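Local structure of B-agarase (Saccharophagus degradans, 4BQ2) at residues 702-707 against 716-721; 653-658 against 696-701; 136-141 against 661-666; 289-294 against 377-382. The protein hydrolyses agarose, acting as an exo-beta-agarase of glycoside hydrolase family 50 that probably releases short products from chain ends. All coordinates share one frame; numbering follows the deposited sequence.

Contact 1. Residues 702-707 against 716-721; sequences MDSPLT and YNVGFV
Asp-703 reaches across to the backbone of 716-721 with its carboxylate, and Met-702 lies alongside Val-721. Gly-719 N donates to Asp-703 OD1 at 2.9 Å, arriving on the anti side of the carboxylate, 21° out of its plane. With CG beside its own backbone N (chi1 -71°), the Asp-703 side chain bends over the turn centred on Asn-717, an inverse gamma turn. Its other oxygen, OD2, is bonded to the hydroxyl of Tyr-728 and to a bound glycerol, so both carboxylate oxygens are engaged. Asn-717 OD1 stands 3.0 Å from Asp-703 OD1, an acceptor facing an acceptor; the amide is kept in this rotation by Asn-717 ND2, which donates to Ala-657 O. The two backbones are fastened by Asp-703 N to Val-721 O (3.0 Å) and by Ser-704 N to Tyr-716 O (3.2 Å). A single beta bridge joins Met-702 and Val-721, where Met-702 CG meets Val-721 CG2 at 3.5 Å, the two side chains pointing the same way. Gly-719 CA comes within 3.4 Å of Met-702 C, an approach open to glycine because a side-chain carbon would run into the Met-702/Asp-703 peptide. The loop's place after the C-terminal end of strand 693-699 is consistent with the rim of the (beta/alpha)8 barrel expected for this glycosidase family; the glycerol, probably from the crystallisation liquor, may mark a pocket.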
loop_
_atom_site.group_PDB
_atom_site.type_symbol
_atom_site.label_atom_id
_atom_site.label_comp_id
_atom_site.label_asym_id
_atom_site.label_seq_id
_atom_site.Cartn_x
_atom_site.Cartn_y
_atom_site.Cartn_z
ATOM N N MET A 702 -3.039 -12.396 -3.404
ATOM C CA MET A 702 -4.432 -12.721 -3.006
ATOM C C MET A 702 -5.132 -11.461 -2.531
ATOM O O MET A 702 -4.453 -10.562 -2.047
ATOM C CB MET A 702 -4.426 -13.729 -1.860
ATOM C CG MET A 702 -3.689 -15.020 -2.205
ATOM S SD MET A 702 -2.200 -15.389 -1.218
ATOM C CE MET A 702 -2.776 -15.472 0.482
ATOM N N ASP A 703 -6.464 -11.404 -2.622
ATOM C CA ASP A 703 -7.197 -10.322 -1.964
ATOM C C ASP A 703 -6.875 -10.372 -0.501
ATOM O O ASP A 703 -6.676 -11.464 0.069
ATOM C CB ASP A 703 -8.730 -10.506 -2.099
ATOM C CG ASP A 703 -9.239 -10.267 -3.500
ATOM O OD1 ASP A 703 -8.602 -9.510 -4.276
ATOM O OD2 ASP A 703 -10.288 -10.875 -3.835
ATOM N N SER A 704 -6.880 -9.209 0.140
ATOM C CA SER A 704 -6.912 -9.146 1.590
ATOM C C SER A 704 -8.295 -9.659 2.042
ATOM O O SER A 704 -9.262 -9.499 1.305
ATOM C CB SER A 704 -6.772 -7.707 2.107
ATOM O OG SER A 704 -5.778 -6.957 1.459
ATOM N N PRO A 705 -8.383 -10.239 3.257
ATOM C CA PRO A 705 -9.656 -10.659 3.852
ATOM C C PRO A 705 -10.715 -9.557 3.811
ATOM O O PRO A 705 -10.399 -8.386 3.971
ATOM C CB PRO A 705 -9.274 -10.970 5.288
ATOM C CG PRO A 705 -7.842 -11.444 5.190
ATOM C CD PRO A 705 -7.237 -10.557 4.142
ATOM N N LEU A 706 -11.959 -9.940 3.551
ATOM C CA LEU A 706 -13.081 -9.006 3.503
ATOM C C LEU A 706 -13.194 -8.134 4.769
ATOM O O LEU A 706 -13.541 -6.955 4.703
ATOM C CB LEU A 706 -14.376 -9.807 3.316
ATOM C CG LEU A 706 -15.678 -9.020 3.139
ATOM C CD1 LEU A 706 -15.785 -8.380 1.771
ATOM C CD2 LEU A 706 -16.862 -9.937 3.356
ATOM N N THR A 707 -12.898 -8.737 5.908
ATOM C CA THR A 707 -13.012 -8.093 7.205
ATOM C C THR A 707 -11.675 -7.609 7.729
ATOM O O THR A 707 -11.524 -7.368 8.940
ATOM C CB THR A 707 -13.648 -9.044 8.238
ATOM O OG1 THR A 707 -12.944 -10.304 8.250
ATOM C CG2 THR A 707 -15.120 -9.250 7.875
ATOM N N TYR A 716 -8.740 -5.060 0.998
ATOM C CA TYR A 716 -8.805 -4.621 -0.389
ATOM C C TYR A 716 -8.937 -5.703 -1.467
ATOM O O TYR A 716 -8.413 -6.808 -1.318
ATOM C CB TYR A 716 -7.485 -3.868 -0.711
ATOM C CG TYR A 716 -7.097 -2.678 0.155
ATOM C CD1 TYR A 716 -8.062 -1.907 0.828
ATOM C CD2 TYR A 716 -5.756 -2.273 0.237
ATOM C CE1 TYR A 716 -7.705 -0.815 1.597
ATOM C CE2 TYR A 716 -5.382 -1.156 0.978
ATOM C CZ TYR A 716 -6.348 -0.424 1.649
ATOM O OH TYR A 716 -5.978 0.694 2.388
ATOM N N ASN A 717 -9.521 -5.330 -2.606
ATOM C CA ASN A 717 -9.533 -6.174 -3.802
ATOM C C ASN A 717 -8.261 -5.966 -4.586
ATOM O O ASN A 717 -8.276 -5.347 -5.631
ATOM C CB ASN A 717 -10.763 -5.897 -4.690
ATOM C CG ASN A 717 -10.718 -6.657 -6.024
ATOM O OD1 ASN A 717 -10.197 -7.813 -6.117
ATOM N ND2 ASN A 717 -11.199 -6.020 -7.058
ATOM N N VAL A 718 -7.159 -6.512 -4.088
ATOM C CA VAL A 718 -5.874 -6.260 -4.695
ATOM C C VAL A 718 -5.222 -7.556 -5.166
ATOM O O VAL A 718 -4.054 -7.553 -5.549
ATOM C CB VAL A 718 -4.967 -5.430 -3.761
ATOM C CG1 VAL A 718 -5.581 -4.052 -3.578
ATOM C CG2 VAL A 718 -4.761 -6.108 -2.414
ATOM N N GLY A 719 -6.006 -8.644 -5.178
ATOM C CA GLY A 719 -5.467 -9.966 -5.557
ATOM C C GLY A 719 -5.521 -10.238 -7.049
ATOM O O GLY A 719 -6.366 -9.678 -7.760
ATOM N N PHE A 720 -4.594 -11.074 -7.520
ATOM C CA PHE A 720 -4.808 -11.826 -8.768
ATOM C C PHE A 720 -5.743 -13.021 -8.526
ATOM O O PHE A 720 -6.336 -13.536 -9.459
ATOM C CB PHE A 720 -3.461 -12.277 -9.375
ATOM C CG PHE A 720 -2.934 -11.326 -10.408
ATOM C CD1 PHE A 720 -2.653 -10.005 -10.077
ATOM C CD2 PHE A 720 -2.767 -11.744 -11.734
ATOM C CE1 PHE A 720 -2.160 -9.122 -11.047
ATOM C CE2 PHE A 720 -2.295 -10.864 -12.697
ATOM C CZ PHE A 720 -1.992 -9.545 -12.363
ATOM N N VAL A 721 -5.884 -13.430 -7.275
ATOM C CA VAL A 721 -6.881 -14.473 -6.914
ATOM C C VAL A 721 -7.730 -13.973 -5.776
ATOM O O VAL A 721 -7.274 -13.147 -4.980
ATOM C CB VAL A 721 -6.221 -15.833 -6.525
ATOM C CG1 VAL A 721 -5.359 -16.387 -7.678
ATOM C CG2 VAL A 721 -5.394 -15.742 -5.233
#

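Contact 2. Residues 653-658 against 696-701; sequences FHIGAM and AHWFQY
Just past the end of strand 648-652, Phe-653 is held to strand 693-699, the parallel neighbour of that strand, Phe-699 N donating to Phe-653 O (2.8 Å, 167°) while Phe-653 N makes a weak bond to His-697 O (3.3 Å). Across this pair the indole edge of Trp-698 points into the face of the Phe-653 ring, a T-shaped stack with planes at 86° and Trp-698 CE3 3.7 Å from Phe-653 CE2. Phe-653 CG sits between its backbone N and carbonyl carbon (chi1 72°), which swings the ring back over the neighbouring strand. The face of the indole is used as well: His-654 CA lies 3.9 Å from the centroid of the Trp-698 six-membered ring, a CH-pi contact. Ile-655 CD1 adds an apolar touch at Trp-698 CZ3, 4.1 Å away. The His-654 imidazole brings its edge to the backbone, CD2 lying 3.0 Å from Phe-699 O, the carbonyl oxygen of the cis peptide to Gln-700, in the ring plane. Strand 280-287 pairs with the far side of strand 693-699, while helix 673-688 packs against the pair, Tyr-683 stacking on Phe-653 and Arg-676 touching Trp-698.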
loop_
_atom_site.group_PDB
_atom_site.type_symbol
_atom_site.label_atom_id
_atom_site.label_comp_id
_atom_site.label_asym_id
_atom_site.label_seq_id
_atom_site.Cartn_x
_atom_site.Cartn_y
_atom_site.Cartn_z
ATOM N N PHE A 653 2.416 -1.823 -6.737
ATOM C CA PHE A 653 1.291 -1.030 -7.248
ATOM C C PHE A 653 0.092 -1.970 -7.226
ATOM O O PHE A 653 0.246 -3.197 -7.060
ATOM C CB PHE A 653 1.525 -0.494 -8.671
ATOM C CG PHE A 653 1.473 -1.549 -9.772
ATOM C CD1 PHE A 653 2.524 -2.451 -9.945
ATOM C CD2 PHE A 653 0.397 -1.585 -10.680
ATOM C CE1 PHE A 653 2.485 -3.407 -10.975
ATOM C CE2 PHE A 653 0.359 -2.523 -11.720
ATOM C CZ PHE A 653 1.396 -3.442 -11.861
ATOM N N HIS A 654 -1.085 -1.399 -7.396
ATOM C CA HIS A 654 -2.303 -2.201 -7.556
ATOM C C HIS A 654 -3.484 -1.379 -8.045
ATOM O O HIS A 654 -3.425 -0.157 -8.000
ATOM C CB HIS A 654 -2.661 -3.075 -6.329
ATOM C CG HIS A 654 -2.997 -2.340 -5.049
ATOM N ND1 HIS A 654 -3.817 -1.217 -4.972
ATOM C CD2 HIS A 654 -2.673 -2.642 -3.775
ATOM C CE1 HIS A 654 -3.941 -0.843 -3.712
ATOM N NE2 HIS A 654 -3.246 -1.683 -2.965
ATOM N N ILE A 655 -4.529 -2.055 -8.532
ATOM C CA ILE A 655 -5.833 -1.412 -8.821
ATOM C C ILE A 655 -6.906 -2.409 -8.383
ATOM O O ILE A 655 -6.789 -3.600 -8.665
ATOM C CB ILE A 655 -5.999 -1.145 -10.341
ATOM C CG1 ILE A 655 -4.885 -0.224 -10.849
ATOM C CG2 ILE A 655 -7.358 -0.509 -10.647
ATOM C CD1 ILE A 655 -3.798 -0.943 -11.645
ATOM N N GLY A 656 -7.911 -1.947 -7.644
ATOM C CA GLY A 656 -9.026 -2.835 -7.237
ATOM C C GLY A 656 -10.383 -2.346 -7.713
ATOM O O GLY A 656 -10.515 -1.248 -8.294
ATOM N N ALA A 657 -11.411 -3.154 -7.455
ATOM C CA ALA A 657 -12.778 -2.797 -7.879
ATOM C C ALA A 657 -13.731 -3.311 -6.803
ATOM O O ALA A 657 -13.306 -4.024 -5.886
ATOM C CB ALA A 657 -13.092 -3.436 -9.237
ATOM N N MET A 658 -15.010 -2.964 -6.931
ATOM C CA MET A 658 -16.002 -3.298 -5.895
ATOM C C MET A 658 -17.112 -4.211 -6.407
ATOM O O MET A 658 -18.153 -4.370 -5.740
ATOM C CB MET A 658 -16.584 -1.999 -5.316
ATOM C CG MET A 658 -15.501 -1.035 -4.843
ATOM S SD MET A 658 -16.115 0.581 -4.356
ATOM C CE MET A 658 -16.828 0.128 -2.771
ATOM N N ALA A 696 8.564 -4.155 -12.204
ATOM C CA ALA A 696 7.459 -3.669 -11.357
ATOM C C ALA A 696 6.714 -4.874 -10.793
ATOM O O ALA A 696 6.331 -5.771 -11.547
ATOM C CB ALA A 696 6.494 -2.839 -12.194
ATOM N N HIS A 697 6.505 -4.871 -9.485
ATOM C CA HIS A 697 5.758 -5.926 -8.801
ATOM C C HIS A 697 4.412 -5.363 -8.307
ATOM O O HIS A 697 4.311 -4.236 -7.813
ATOM C CB HIS A 697 6.554 -6.496 -7.611
ATOM C CG HIS A 697 7.744 -7.318 -8.010
ATOM N ND1 HIS A 697 8.983 -7.180 -7.411
ATOM C CD2 HIS A 697 7.883 -8.291 -8.949
ATOM C CE1 HIS A 697 9.827 -8.044 -7.955
ATOM N NE2 HIS A 697 9.187 -8.721 -8.900
ATOM N N TRP A 698 3.385 -6.176 -8.497
ATOM C CA TRP A 698 2.010 -5.903 -8.049
ATOM C C TRP A 698 1.786 -6.405 -6.647
ATOM O O TRP A 698 2.201 -7.546 -6.290
ATOM C CB TRP A 698 1.088 -6.648 -9.034
ATOM C CG TRP A 698 -0.332 -6.846 -8.585
ATOM C CD1 TRP A 698 -0.798 -7.730 -7.635
ATOM C CD2 TRP A 698 -1.453 -6.140 -9.068
ATOM N NE1 TRP A 698 -2.177 -7.619 -7.514
ATOM C CE2 TRP A 698 -2.599 -6.639 -8.380
ATOM C CE3 TRP A 698 -1.616 -5.122 -10.023
ATOM C CZ2 TRP A 698 -3.883 -6.160 -8.641
ATOM C CZ3 TRP A 698 -2.882 -4.640 -10.261
ATOM C CH2 TRP A 698 -4.005 -5.181 -9.601
ATOM N N PHE A 699 1.147 -5.567 -5.831
ATOM C CA PHE A 699 0.794 -5.936 -4.468
ATOM C C PHE A 699 -0.718 -6.188 -4.449
ATOM O O PHE A 699 -1.485 -5.226 -4.586
ATOM C CB PHE A 699 1.142 -4.772 -3.518
ATOM C CG PHE A 699 1.010 -5.112 -2.047
ATOM C CD1 PHE A 699 -0.245 -5.123 -1.430
ATOM C CD2 PHE A 699 2.141 -5.411 -1.274
ATOM C CE1 PHE A 699 -0.364 -5.418 -0.070
ATOM C CE2 PHE A 699 2.032 -5.729 0.093
ATOM C CZ PHE A 699 0.768 -5.747 0.694
ATOM N N GLN A 700 -1.191 -7.435 -4.314
ATOM C CA GLN A 700 -0.442 -8.641 -3.952
ATOM C C GLN A 700 -1.091 -9.867 -4.628
ATOM O O GLN A 700 -1.993 -9.716 -5.429
ATOM C CB GLN A 700 -0.481 -8.791 -2.431
ATOM C CG GLN A 700 -1.941 -8.795 -1.919
ATOM C CD GLN A 700 -2.060 -8.880 -0.420
ATOM O OE1 GLN A 700 -1.072 -8.826 0.313
ATOM N NE2 GLN A 700 -3.281 -9.014 0.049
ATOM N N TYR A 701 -0.653 -11.080 -4.283
ATOM C CA TYR A 701 -1.135 -12.297 -4.951
ATOM C C TYR A 701 -2.643 -12.516 -4.672
ATOM O O TYR A 701 -3.407 -12.822 -5.581
ATOM C CB TYR A 701 -0.308 -13.488 -4.428
ATOM C CG TYR A 701 -0.569 -14.850 -5.043
ATOM C CD1 TYR A 701 -1.126 -14.997 -6.302
ATOM C CD2 TYR A 701 -0.158 -16.010 -4.358
ATOM C CE1 TYR A 701 -1.347 -16.266 -6.840
ATOM C CE2 TYR A 701 -0.314 -17.266 -4.910
ATOM C CZ TYR A 701 -0.916 -17.395 -6.140
ATOM O OH TYR A 701 -1.068 -18.685 -6.668
#

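Contact 3. Residues 136-141 against 661-666; sequences SGLRSN and GSYHPG
This is an interface between two modules, apolar contacts supplemented by one water: Leu-138, Arg-139 and Ser-140, from a loop of the carbohydrate-binding-module-like region, meet Tyr-663 and His-664 from the loop following strand 648-652. No direct hydrogen bond joins the two segments. Instead, a water accepts a hydrogen bond from Ser-140 OG (2.6 Å) and donates both to Asn-141 O and to Tyr-663 O (2.7 Å), stitching the backbones together. Ser-140 OG also accepts from Trp-154 N. Ser-140 CB lies against the imidazole, 3.4 Å from His-664 CD2, and Arg-139 CG comes to 3.7 Å from the same CD2. Beyond CG the arginine bends at chi2 and chi3 (56° and 51°), leading its guanidinium away to Asp-712 O, with its plane nearly perpendicular to the imidazole. The ring itself is steadied from its own segment, His-664 ND1 accepting from Gly-666 N at 3.0 Å, while NE2 makes a weak bond to Trp-154 O. On the other flank, Leu-138 CD2 touches Tyr-663 CD2 at 3.6 Å. Ser-136 OG accepts from Leu-138 N, an ST turn, and separately donates to Asn-141 OD1 at 2.6 Å. Strand 150-155 runs beside the interface, Val-153 touching both Ser-140 and His-664, and Tyr-716 meets the histidine from the loop between strand 693-699 and helix 729-739.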
loop_
_atom_site.group_PDB
_atom_site.type_symbol
_atom_site.label_atom_id
_atom_site.label_comp_id
_atom_site.label_asym_id
_atom_site.label_seq_id
_atom_site.Cartn_x
_atom_site.Cartn_y
_atom_site.Cartn_z
ATOM N N SER A 136 -14.719 -0.931 13.484
ATOM C CA SER A 136 -14.865 -2.345 13.130
ATOM C C SER A 136 -13.545 -3.077 12.856
ATOM O O SER A 136 -13.499 -4.319 12.875
ATOM C CB SER A 136 -15.670 -2.411 11.851
ATOM O OG SER A 136 -14.967 -1.700 10.829
ATOM N N GLY A 137 -12.488 -2.318 12.553
ATOM C CA GLY A 137 -11.227 -2.920 12.121
ATOM C C GLY A 137 -11.197 -3.235 10.637
ATOM O O GLY A 137 -10.352 -4.028 10.182
ATOM N N LEU A 138 -12.105 -2.604 9.896
ATOM C CA LEU A 138 -12.115 -2.606 8.440
ATOM C C LEU A 138 -11.646 -1.228 7.963
ATOM O O LEU A 138 -12.030 -0.218 8.567
ATOM C CB LEU A 138 -13.537 -2.845 7.950
ATOM C CG LEU A 138 -13.971 -4.320 7.852
ATOM C CD1 LEU A 138 -14.038 -4.978 9.215
ATOM C CD2 LEU A 138 -15.305 -4.381 7.134
ATOM N N ARG A 139 -10.811 -1.177 6.909
ATOM C CA ARG A 139 -10.331 0.107 6.386
ATOM C C ARG A 139 -11.503 0.921 5.866
ATOM O O ARG A 139 -11.522 2.129 5.980
ATOM C CB ARG A 139 -9.283 -0.076 5.258
ATOM C CG ARG A 139 -8.621 1.249 4.838
ATOM C CD ARG A 139 -7.983 1.944 6.048
ATOM N NE ARG A 139 -7.100 1.030 6.794
ATOM C CZ ARG A 139 -5.786 0.917 6.623
ATOM N NH1 ARG A 139 -5.142 1.699 5.746
ATOM N NH2 ARG A 139 -5.105 0.042 7.358
ATOM N N SER A 140 -12.480 0.234 5.284
ATOM C CA SER A 140 -13.753 0.837 4.962
ATOM C C SER A 140 -14.820 -0.207 5.224
ATOM O O SER A 140 -14.602 -1.434 5.059
ATOM C CB SER A 140 -13.804 1.307 3.507
ATOM O OG SER A 140 -14.697 2.401 3.373
ATOM N N ASN A 141 -15.977 0.296 5.634
ATOM C CA ASN A 141 -17.066 -0.530 6.086
ATOM C C ASN A 141 -18.056 -0.813 5.007
ATOM O O ASN A 141 -18.172 -0.056 4.033
ATOM C CB ASN A 141 -17.805 0.183 7.255
ATOM C CG ASN A 141 -17.198 -0.130 8.606
ATOM O OD1 ASN A 141 -16.375 -1.043 8.733
ATOM N ND2 ASN A 141 -17.584 0.631 9.632
ATOM N N GLY A 661 -17.520 -8.187 -4.418
ATOM C CA GLY A 661 -17.827 -8.380 -3.016
ATOM C C GLY A 661 -16.995 -7.627 -2.009
ATOM O O GLY A 661 -17.300 -7.650 -0.829
ATOM N N SER A 662 -15.953 -6.910 -2.450
ATOM C CA SER A 662 -15.135 -6.158 -1.499
ATOM C C SER A 662 -15.781 -4.863 -1.031
ATOM O O SER A 662 -16.419 -4.180 -1.789
ATOM C CB SER A 662 -13.750 -5.830 -2.099
ATOM O OG SER A 662 -12.907 -5.310 -1.088
ATOM N N TYR A 663 -15.528 -4.487 0.211
ATOM C CA TYR A 663 -15.965 -3.179 0.701
ATOM C C TYR A 663 -15.012 -2.049 0.338
ATOM O O TYR A 663 -15.316 -0.893 0.590
ATOM C CB TYR A 663 -16.062 -3.209 2.216
ATOM C CG TYR A 663 -16.922 -4.337 2.750
ATOM C CD1 TYR A 663 -18.153 -4.623 2.172
ATOM C CD2 TYR A 663 -16.510 -5.091 3.850
ATOM C CE1 TYR A 663 -18.967 -5.630 2.664
ATOM C CE2 TYR A 663 -17.308 -6.114 4.340
ATOM C CZ TYR A 663 -18.533 -6.380 3.746
ATOM O OH TYR A 663 -19.334 -7.413 4.235
ATOM N N HIS A 664 -13.851 -2.388 -0.210
ATOM C CA HIS A 664 -12.804 -1.399 -0.443
ATOM C C HIS A 664 -11.982 -1.900 -1.607
ATOM O O HIS A 664 -11.517 -3.050 -1.596
ATOM C CB HIS A 664 -11.915 -1.289 0.801
ATOM C CG HIS A 664 -11.102 -0.031 0.865
ATOM N ND1 HIS A 664 -10.382 0.459 -0.209
ATOM C CD2 HIS A 664 -10.869 0.816 1.893
ATOM C CE1 HIS A 664 -9.784 1.582 0.146
ATOM N NE2 HIS A 664 -10.059 1.816 1.417
ATOM N N PRO A 665 -11.854 -1.068 -2.642
ATOM C CA PRO A 665 -11.096 -1.469 -3.815
ATOM C C PRO A 665 -9.592 -1.534 -3.563
ATOM O O PRO A 665 -8.918 -2.348 -4.194
ATOM C CB PRO A 665 -11.438 -0.414 -4.852
ATOM C CG PRO A 665 -12.117 0.693 -4.139
ATOM C CD PRO A 665 -12.438 0.284 -2.751
ATOM N N GLY A 666 -9.099 -0.775 -2.587
ATOM C CA GLY A 666 -7.661 -0.584 -2.392
ATOM C C GLY A 666 -7.250 0.873 -2.638
ATOM O O GLY A 666 -8.083 1.766 -2.604
HETATM O O HOH W 1 -16.467 1.044 2.109
#

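Contact 4. Residues 289-294 against 377-382; sequences IRLSNS and SFYSAN
Ser-294 faces Ser-377 at the start of helix 378-387, and its short side chain carries the polar half of the contact. Its CB lies 3.6 Å from Ser-377 OG and also nears the CB of Tyr-379. The next atom, OG, sits between the backbone N and the carbonyl carbon (chi1 72°), a torsion that folds it back over its own turn. There Ser-294 OG donates to Leu-291 O at 2.7 Å, in the carbonyl plane and on a lone pair, while Ser-294 N bonds to the same oxygen and closes the type I turn 291-294. Ser-294 OG also lies 2.6 Å from Ser-377 OG. Ser-377 is the N-cap residue of the helix, its OG accepting from Ser-380 N (3.1 Å, 161°). Other amides at this helix start are met through two waters that each donate to Ser-294 O: one accepts from Phe-378 N (2.8 Å), the other from Tyr-379 N (2.9 Å). The carbonyl of Ser-294 thus faces the positive end of the helix dipole, which would probably polarise it. Leu-291 supplies the apolar half, its CD2 resting 3.7 Å from Tyr-379 CE2, near the plane of the ring and at its edge, and its CD1 3.9 Å from Ser-380 OG, a hydroxyl bonded to His-358. Helix 394-410 adjoins the contact, Leu-396 and Trp-399 touching Leu-291 and Trp-399 also bonding to the Tyr-379 hydroxyl; Met-702 packs on the tyrosine from the loop after strand 693-699.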
loop_
_atom_site.group_PDB
_atom_site.type_symbol
_atom_site.label_atom_id
_atom_site.label_comp_id
_atom_site.label_asym_id
_atom_site.label_seq_id
_atom_site.Cartn_x
_atom_site.Cartn_y
_atom_site.Cartn_z
ATOM N N ILE A 289 3.599 -13.725 -1.600
ATOM C CA ILE A 289 3.353 -15.080 -2.054
ATOM C C ILE A 289 3.663 -15.969 -0.860
ATOM O O ILE A 289 4.684 -16.692 -0.789
ATOM C CB ILE A 289 4.163 -15.401 -3.332
ATOM C CG1 ILE A 289 3.747 -14.439 -4.464
ATOM C CG2 ILE A 289 3.888 -16.847 -3.785
ATOM C CD1 ILE A 289 4.581 -14.630 -5.712
ATOM N N ARG A 290 2.746 -15.874 0.104
ATOM C CA ARG A 290 2.832 -16.519 1.390
ATOM C C ARG A 290 1.425 -16.429 1.999
ATOM O O ARG A 290 0.550 -15.700 1.494
ATOM C CB ARG A 290 3.825 -15.771 2.306
ATOM C CG ARG A 290 3.463 -14.285 2.534
ATOM C CD ARG A 290 4.519 -13.663 3.422
ATOM N NE ARG A 290 4.188 -12.305 3.869
ATOM C CZ ARG A 290 5.023 -11.511 4.537
ATOM N NH1 ARG A 290 6.288 -11.907 4.789
ATOM N NH2 ARG A 290 4.616 -10.296 4.907
ATOM N N LEU A 291 1.238 -17.087 3.129
ATOM C CA LEU A 291 -0.073 -17.075 3.793
ATOM C C LEU A 291 -0.185 -16.156 5.016
ATOM O O LEU A 291 -1.283 -16.009 5.555
ATOM C CB LEU A 291 -0.483 -18.527 4.153
ATOM C CG LEU A 291 -0.556 -19.496 2.956
ATOM C CD1 LEU A 291 -1.031 -20.887 3.412
ATOM C CD2 LEU A 291 -1.471 -18.990 1.845
ATOM N N SER A 292 0.936 -15.554 5.433
ATOM C CA SER A 292 1.092 -14.787 6.671
ATOM C C SER A 292 0.039 -13.693 6.833
ATOM O O SER A 292 -0.303 -13.308 7.950
ATOM C CB SER A 292 2.475 -14.068 6.676
ATOM O OG SER A 292 3.532 -14.995 6.535
ATOM N N ASN A 293 -0.402 -13.149 5.710
ATOM C CA ASN A 293 -1.245 -11.940 5.730
ATOM C C ASN A 293 -2.698 -12.219 5.366
ATOM O O ASN A 293 -3.470 -11.277 5.081
ATOM C CB ASN A 293 -0.657 -10.853 4.826
ATOM C CG ASN A 293 0.688 -10.377 5.307
ATOM O OD1 ASN A 293 0.800 -9.643 6.318
ATOM N ND2 ASN A 293 1.721 -10.765 4.595
ATOM N N SER A 294 -3.055 -13.510 5.379
ATOM C CA SER A 294 -4.355 -13.970 4.894
ATOM C C SER A 294 -5.337 -14.248 6.021
ATOM O O SER A 294 -6.438 -14.740 5.763
ATOM C CB SER A 294 -4.210 -15.210 3.989
ATOM O OG SER A 294 -3.861 -16.379 4.733
ATOM N N SER A 377 -7.706 -17.898 8.713
ATOM C CA SER A 377 -7.399 -17.749 7.294
ATOM C C SER A 377 -8.362 -18.569 6.443
ATOM O O SER A 377 -8.182 -19.786 6.262
ATOM C CB SER A 377 -5.936 -18.151 6.986
ATOM O OG SER A 377 -5.737 -18.025 5.578
ATOM N N PHE A 378 -9.387 -17.905 5.923
ATOM C CA PHE A 378 -10.315 -18.545 5.001
ATOM C C PHE A 378 -9.614 -19.011 3.708
ATOM O O PHE A 378 -9.914 -20.094 3.186
ATOM C CB PHE A 378 -11.492 -17.624 4.700
ATOM C CG PHE A 378 -12.435 -17.486 5.860
ATOM C CD1 PHE A 378 -13.435 -18.446 6.076
ATOM C CD2 PHE A 378 -12.318 -16.413 6.746
ATOM C CE1 PHE A 378 -14.299 -18.316 7.171
ATOM C CE2 PHE A 378 -13.182 -16.286 7.826
ATOM C CZ PHE A 378 -14.162 -17.238 8.036
ATOM N N TYR A 379 -8.681 -18.204 3.210
ATOM C CA TYR A 379 -7.892 -18.604 2.018
ATOM C C TYR A 379 -7.177 -19.948 2.258
ATOM O O TYR A 379 -7.259 -20.867 1.440
ATOM C CB TYR A 379 -6.884 -17.493 1.628
ATOM C CG TYR A 379 -6.084 -17.785 0.375
ATOM C CD1 TYR A 379 -6.587 -17.487 -0.882
ATOM C CD2 TYR A 379 -4.811 -18.359 0.451
ATOM C CE1 TYR A 379 -5.861 -17.753 -2.035
ATOM C CE2 TYR A 379 -4.074 -18.634 -0.700
ATOM C CZ TYR A 379 -4.612 -18.331 -1.937
ATOM O OH TYR A 379 -3.882 -18.602 -3.070
ATOM N N SER A 380 -6.476 -20.065 3.378
ATOM C CA SER A 380 -5.787 -21.322 3.715
ATOM C C SER A 380 -6.776 -22.504 3.798
ATOM O O SER A 380 -6.517 -23.598 3.237
ATOM C CB SER A 380 -4.998 -21.161 5.016
ATOM O OG SER A 380 -4.154 -22.278 5.234
ATOM N N ALA A 381 -7.931 -22.260 4.426
ATOM C CA ALA A 381 -8.981 -23.266 4.532
ATOM C C ALA A 381 -9.441 -23.662 3.131
ATOM O O ALA A 381 -9.624 -24.830 2.853
ATOM C CB ALA A 381 -10.147 -22.746 5.399
ATOM N N ASN A 382 -9.579 -22.694 2.231
ATOM C CA ASN A 382 -10.011 -23.004 0.873
ATOM C C ASN A 382 -8.956 -23.801 0.096
ATOM O O ASN A 382 -9.308 -24.601 -0.770
ATOM C CB ASN A 382 -10.444 -21.719 0.118
ATOM C CG ASN A 382 -11.746 -21.129 0.663
ATOM O OD1 ASN A 382 -12.616 -21.866 1.167
ATOM N ND2 ASN A 382 -11.887 -19.796 0.588
HETATM O O HOH W 2 -8.317 -15.386 3.980
HETATM O O HOH W 3 -9.258 -15.146 6.241
#

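Overall arrangement
From the N terminus, 136-141 meets 661-666 far along the chain, so contact 3 closes a loop of 519 residues and ties the carbohydrate-binding-module-like region to the barrel. Contact 4 is nested within that loop, its segments separated by 82 residues, and joins the turn after strand 280-287 to helix 378-387. Contact 2 opens at 653-658, before contact 3 closes, and ends at 696-701, so the two cross; it spans helix 673-688 between two parallel strands. Contact 1 follows in series, closing eight residues of the next loop. This loop touches all three others: Val-718 O meets Gln-700 N, Asn-717 N meets His-664 O, and Met-702 packs on Tyr-379.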